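Oxidoreductase, short-chain dehydrogenase/reductase family (Aeromonas hydrophila subsp. hydrophila, PDB 3L6E) probably acts as a nucleotide-dependent oxidoreductase of the short-chain dehydrogenase/reductase family, possibly reducing 3-dehydrosphinganine in sphingolipid metabolism. Local coordinates at residues H83-G88 and V110-V115; V129-L134 and V174-S179. All blocks are in the same frame, centred on the assembly; numbering follows the deposited sequence.

In the fold
Both contacts are buried and belong to one Rossmann-type parallel sheet, with centres about 11 Å apart. Interaction 1 lays helix 98-123 against the end of strand 80-84, while interaction 2 pairs the next strand in the sheet, 128-137, with strand 171-181. The chain runs from one to the other, since strand 128-137 follows helix 98-123. Their chemistry differs with their place: interaction 1 is a small, side-chain contact centred on one imidazole and two hydroxyls, whereas interaction 2 is backbone pairing with aliphatic side chains on its flank. They meet at H83, whose backbone probably bonds to A131 and V133, and at N132, against which T112 packs.

Interaction 1 of 2, residues H83-G88 and V110-V115; sequences HCAGTG and VSTILV. Unlike the reference sequence in segment 83-88: T87 (reference Val). Unlike the reference sequence in segment 110-115: V110 (reference Ile).
H83, S111, T112 and V115 form a buried strand-to-helix contact, in which an imidazole at the C-terminal end of strand 80-84 reaches one side of helix 98-123. The CG of H83 stands anti to the backbone N (chi1 -174°), which carries the ring away from the strand and onto the helix. Its rim does most of the touching. H83 NE2 donates a weak, bent hydrogen bond to S111 OG at 3.3 Å, with that oxygen in the plane of the ring. Next to it, H83 CE1 lies 3.1 Å from T112 OG1, also near the ring plane. Neither hydroxyl depends on the imidazole: S111 OG bonds to S107 O and T112 OG1 to N108 O, so each is tied back to its own helix one turn earlier.

On the other side of NE2 from CE1, H83 CD2 meets V115 CG2 obliquely at 3.6 Å, in van der Waals contact one turn of helix beyond S111. The far nitrogen, ND1, has a weak hydrogen bond to N132 OD1, and two weak bonds, one at each nitrogen, may limit rotation of the ring. A85 adds a lighter contact through CB, 3.8 Å from T112 OG1, while its backbone N sits over one ring face, offset toward the rim. The sequence H83-C84-A85-G86 occupies the place of the NNAG motif at the C-terminal end of the fourth strand in classical short-chain dehydrogenases.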
loop_
_atom_site.group_PDB
_atom_site.type_symbol
_atom_site.label_atom_id
_atom_site.label_comp_id
_atom_site.label_asym_id
_atom_site.label_seq_id
_atom_site.Cartn_x
_atom_site.Cartn_y
_atom_site.Cartn_z
ATOM N N HIS A 83 -4.167 -10.630 11.224
ATOM C CA HIS A 83 -3.407 -11.840 11.444
ATOM C C HIS A 83 -1.923 -11.596 11.216
ATOM O O HIS A 83 -1.498 -11.259 10.109
ATOM C CB HIS A 83 -3.912 -13.002 10.594
ATOM C CG HIS A 83 -3.237 -14.300 10.914
ATOM N ND1 HIS A 83 -2.379 -14.931 10.041
ATOM C CD2 HIS A 83 -3.255 -15.057 12.033
ATOM C CE1 HIS A 83 -1.910 -16.028 10.602
ATOM N NE2 HIS A 83 -2.422 -16.124 11.812
ATOM N N CYS A 84 -1.153 -11.737 12.287
ATOM C CA CYS A 84 0.291 -11.622 12.233
ATOM C C CYS A 84 0.911 -12.995 12.347
ATOM O O CYS A 84 1.244 -13.425 13.440
ATOM C CB CYS A 84 0.798 -10.737 13.361
ATOM S SG CYS A 84 0.276 -9.057 13.200
ATOM N N ALA A 85 1.051 -13.688 11.213
ATOM C CA ALA A 85 1.653 -15.026 11.220
ATOM C C ALA A 85 3.082 -14.979 11.757
ATOM O O ALA A 85 3.580 -15.978 12.272
ATOM C CB ALA A 85 1.613 -15.655 9.841
ATOM N N GLY A 86 3.719 -13.811 11.671
ATOM C CA GLY A 86 5.089 -13.628 12.160
ATOM C C GLY A 86 6.044 -14.285 11.188
ATOM O O GLY A 86 5.931 -14.076 9.980
ATOM N N THR A 87 6.970 -15.094 11.703
ATOM C CA THR A 87 7.917 -15.853 10.862
ATOM C C THR A 87 8.574 -17.032 11.610
ATOM O O THR A 87 7.882 -17.964 12.025
ATOM C CB THR A 87 8.994 -14.936 10.188
ATOM O OG1 THR A 87 9.024 -13.654 10.841
ATOM C CG2 THR A 87 8.670 -14.728 8.709
ATOM N N GLY A 88 9.899 -16.987 11.772
ATOM C CA GLY A 88 10.641 -18.051 12.446
ATOM C C GLY A 88 12.097 -17.705 12.695
ATOM O O GLY A 88 12.992 -18.525 12.467
ATOM N N VAL A 110 -1.004 -23.036 8.525
ATOM C CA VAL A 110 -2.117 -23.611 9.265
ATOM C C VAL A 110 -2.826 -22.548 10.102
ATOM O O VAL A 110 -4.062 -22.458 10.094
ATOM C CB VAL A 110 -1.648 -24.792 10.152
ATOM C CG1 VAL A 110 -2.771 -25.309 11.028
ATOM C CG2 VAL A 110 -1.097 -25.921 9.291
ATOM N N SER A 111 -2.054 -21.731 10.816
ATOM C CA SER A 111 -2.652 -20.671 11.615
ATOM C C SER A 111 -3.336 -19.716 10.657
ATOM O O SER A 111 -4.457 -19.285 10.914
ATOM C CB SER A 111 -1.623 -19.958 12.506
ATOM O OG SER A 111 -0.831 -19.026 11.777
ATOM N N THR A 112 -2.694 -19.432 9.525
ATOM C CA THR A 112 -3.275 -18.488 8.575
ATOM C C THR A 112 -4.621 -18.989 8.056
ATOM O O THR A 112 -5.581 -18.227 7.995
ATOM C CB THR A 112 -2.334 -18.131 7.413
ATOM O OG1 THR A 112 -1.171 -17.484 7.927
ATOM C CG2 THR A 112 -3.011 -17.168 6.451
ATOM N N ILE A 113 -4.678 -20.267 7.709
ATOM C CA ILE A 113 -5.909 -20.891 7.186
ATOM C C ILE A 113 -7.042 -20.955 8.213
ATOM O O ILE A 113 -8.191 -20.652 7.890
ATOM C CB ILE A 113 -5.622 -22.275 6.583
ATOM C CG1 ILE A 113 -4.815 -22.094 5.291
ATOM C CG2 ILE A 113 -6.926 -23.031 6.300
ATOM C CD1 ILE A 113 -4.370 -23.366 4.625
ATOM N N LEU A 114 -6.707 -21.334 9.442
ATOM C CA LEU A 114 -7.690 -21.477 10.516
ATOM C C LEU A 114 -8.250 -20.131 10.986
ATOM O O LEU A 114 -9.445 -20.007 11.243
ATOM C CB LEU A 114 -7.090 -22.237 11.695
ATOM C CG LEU A 114 -6.711 -23.706 11.515
ATOM C CD1 LEU A 114 -5.750 -24.104 12.615
ATOM C CD2 LEU A 114 -7.935 -24.633 11.494
ATOM N N VAL A 115 -7.393 -19.119 11.081
ATOM C CA VAL A 115 -7.871 -17.784 11.429
ATOM C C VAL A 115 -8.809 -17.263 10.331
ATOM O O VAL A 115 -9.848 -16.658 10.617
ATOM C CB VAL A 115 -6.694 -16.827 11.711
ATOM C CG1 VAL A 115 -7.148 -15.360 11.796
ATOM C CG2 VAL A 115 -5.983 -17.249 12.989
#

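Interaction 2 of 2, residues V129-L134 and V174-S179; sequences VLANVL and VNLYPS
L130, N132 and L134 pair with V174 and L176 of the neighbouring parallel strand through four backbone hydrogen bonds, part of the tightly packed side of this contact. V174 N donates to L130 O at 3.0 Å, and V174 O in turn accepts from N132 N at 2.9 Å. N132 O then takes L176 N at 2.8 Å, and L176 O takes L134 N at 3.0 Å. N132 thus bonds through its N to V174 and through its O to L176, the alternation that marks parallel pairing. The axes of segments 129-133 and 174-179 are inclined to each other by 22°.

A131, V133, V174 and L176 turn to one face of the sheet, where V133, L176 and P178 meet M207 of helix 200-210. V133 CG1, held anti to its backbone nitrogen (chi1 -177°), extends to P178 CG at 3.8 Å, the two side chains crossing at about a right angle. N132 and N175 occupy the other face and pack on L159 of helix 145-165. That helix connects these strands in a beta-alpha-beta unit, the repeating element of the Rossmann fold.

Close packing continues at L134, which is buried and lies side by side with Y177, pointing the same way; L134 CD2 comes obliquely to the tyrosine ring, 3.7 Å from Y177 CE2. Y177 is partly exposed and stacks on F223, so the ring bridges L134 and strand 217-226. The looser side is at S179, partly exposed and without direct contact to segment 129-134. Here a single water joins the strands: it donates to L134 O at 2.6 Å and has a weak link to S179 OG at 3.4 Å.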
loop_
_atom_site.group_PDB
_atom_site.type_symbol
_atom_site.label_atom_id
_atom_site.label_comp_id
_atom_site.label_asym_id
_atom_site.label_seq_id
_atom_site.Cartn_x
_atom_site.Cartn_y
_atom_site.Cartn_z
ATOM N N VAL A 129 -13.100 -6.669 7.901
ATOM C CA VAL A 129 -11.765 -6.786 7.302
ATOM C C VAL A 129 -10.934 -7.949 7.881
ATOM O O VAL A 129 -10.838 -8.115 9.104
ATOM C CB VAL A 129 -11.005 -5.425 7.373
ATOM C CG1 VAL A 129 -9.623 -5.499 6.734
ATOM C CG2 VAL A 129 -11.822 -4.324 6.672
ATOM N N LEU A 130 -10.382 -8.767 6.975
ATOM C CA LEU A 130 -9.398 -9.795 7.305
ATOM C C LEU A 130 -8.061 -9.369 6.741
ATOM O O LEU A 130 -7.824 -9.431 5.518
ATOM C CB LEU A 130 -9.755 -11.185 6.750
ATOM C CG LEU A 130 -8.645 -12.246 6.875
ATOM C CD1 LEU A 130 -8.332 -12.581 8.314
ATOM C CD2 LEU A 130 -8.965 -13.538 6.086
ATOM N N ALA A 131 -7.186 -8.943 7.639
ATOM C CA ALA A 131 -5.903 -8.406 7.221
ATOM C C ALA A 131 -4.855 -9.390 7.638
ATOM O O ALA A 131 -4.833 -9.820 8.784
ATOM C CB ALA A 131 -5.656 -7.045 7.837
ATOM N N ASN A 132 -4.011 -9.766 6.685
ATOM C CA ASN A 132 -2.950 -10.717 6.935
ATOM C C ASN A 132 -1.586 -10.068 6.747
ATOM O O ASN A 132 -1.365 -9.337 5.769
ATOM C CB ASN A 132 -3.081 -11.911 6.016
ATOM C CG ASN A 132 -3.917 -13.003 6.605
ATOM O OD1 ASN A 132 -3.451 -13.816 7.390
ATOM N ND2 ASN A 132 -5.169 -13.041 6.213
ATOM N N VAL A 133 -0.690 -10.341 7.689
ATOM C CA VAL A 133 0.685 -9.862 7.623
ATOM C C VAL A 133 1.578 -11.000 7.127
ATOM O O VAL A 133 1.695 -12.039 7.772
ATOM C CB VAL A 133 1.207 -9.345 8.987
ATOM C CG1 VAL A 133 2.629 -8.779 8.840
ATOM C CG2 VAL A 133 0.307 -8.267 9.512
ATOM N N LEU A 134 2.154 -10.813 5.947
ATOM C CA LEU A 134 3.138 -11.738 5.422
ATOM C C LEU A 134 4.540 -11.103 5.599
ATOM O O LEU A 134 5.162 -10.641 4.649
ATOM C CB LEU A 134 2.800 -12.103 3.965
ATOM C CG LEU A 134 1.469 -12.842 3.680
ATOM C CD1 LEU A 134 0.223 -11.950 3.834
ATOM C CD2 LEU A 134 1.490 -13.412 2.282
ATOM N N VAL A 174 -7.306 -8.004 2.940
ATOM C CA VAL A 174 -6.198 -7.062 2.819
ATOM C C VAL A 174 -4.901 -7.798 3.178
ATOM O O VAL A 174 -4.796 -8.429 4.236
ATOM C CB VAL A 174 -6.386 -5.817 3.725
ATOM C CG1 VAL A 174 -5.188 -4.860 3.594
ATOM C CG2 VAL A 174 -7.723 -5.059 3.374
ATOM N N ASN A 175 -3.938 -7.748 2.271
ATOM C CA ASN A 175 -2.660 -8.429 2.482
ATOM C C ASN A 175 -1.530 -7.400 2.647
ATOM O O ASN A 175 -1.361 -6.550 1.810
ATOM C CB ASN A 175 -2.375 -9.375 1.323
ATOM C CG ASN A 175 -3.354 -10.530 1.243
ATOM O OD1 ASN A 175 -3.924 -10.976 2.244
ATOM N ND2 ASN A 175 -3.540 -11.037 0.038
ATOM N N LEU A 176 -0.775 -7.481 3.733
ATOM C CA LEU A 176 0.227 -6.465 4.055
ATOM C C LEU A 176 1.622 -7.103 4.099
ATOM O O LEU A 176 1.794 -8.134 4.729
ATOM C CB LEU A 176 -0.088 -5.818 5.414
ATOM C CG LEU A 176 -1.549 -5.372 5.640
ATOM C CD1 LEU A 176 -1.867 -5.202 7.108
ATOM C CD2 LEU A 176 -1.895 -4.113 4.879
ATOM N N TYR A 177 2.593 -6.460 3.442
ATOM C CA TYR A 177 3.930 -7.011 3.255
ATOM C C TYR A 177 5.056 -6.095 3.764
ATOM O O TYR A 177 5.628 -5.327 2.997
ATOM C CB TYR A 177 4.145 -7.309 1.766
ATOM C CG TYR A 177 3.112 -8.232 1.162
ATOM C CD1 TYR A 177 1.816 -7.761 0.813
ATOM C CD2 TYR A 177 3.422 -9.561 0.907
ATOM C CE1 TYR A 177 0.878 -8.616 0.228
ATOM C CE2 TYR A 177 2.505 -10.423 0.326
ATOM C CZ TYR A 177 1.236 -9.950 -0.021
ATOM O OH TYR A 177 0.326 -10.831 -0.571
ATOM N N PRO A 178 5.335 -6.130 5.059
ATOM C CA PRO A 178 6.517 -5.437 5.582
ATOM C C PRO A 178 7.744 -6.286 5.309
ATOM O O PRO A 178 7.882 -7.330 5.928
ATOM C CB PRO A 178 6.295 -5.438 7.103
ATOM C CG PRO A 178 4.993 -6.158 7.351
ATOM C CD PRO A 178 4.630 -6.892 6.103
ATOM N N SER A 179 8.607 -5.859 4.393
ATOM C CA SER A 179 9.861 -6.566 4.112
ATOM C C SER A 179 11.035 -5.887 4.784
ATOM O O SER A 179 11.404 -4.765 4.419
ATOM C CB SER A 179 10.137 -6.623 2.613
ATOM O OG SER A 179 9.452 -7.698 2.013
HETATM O O HOH W 1 6.901 -9.641 3.037
#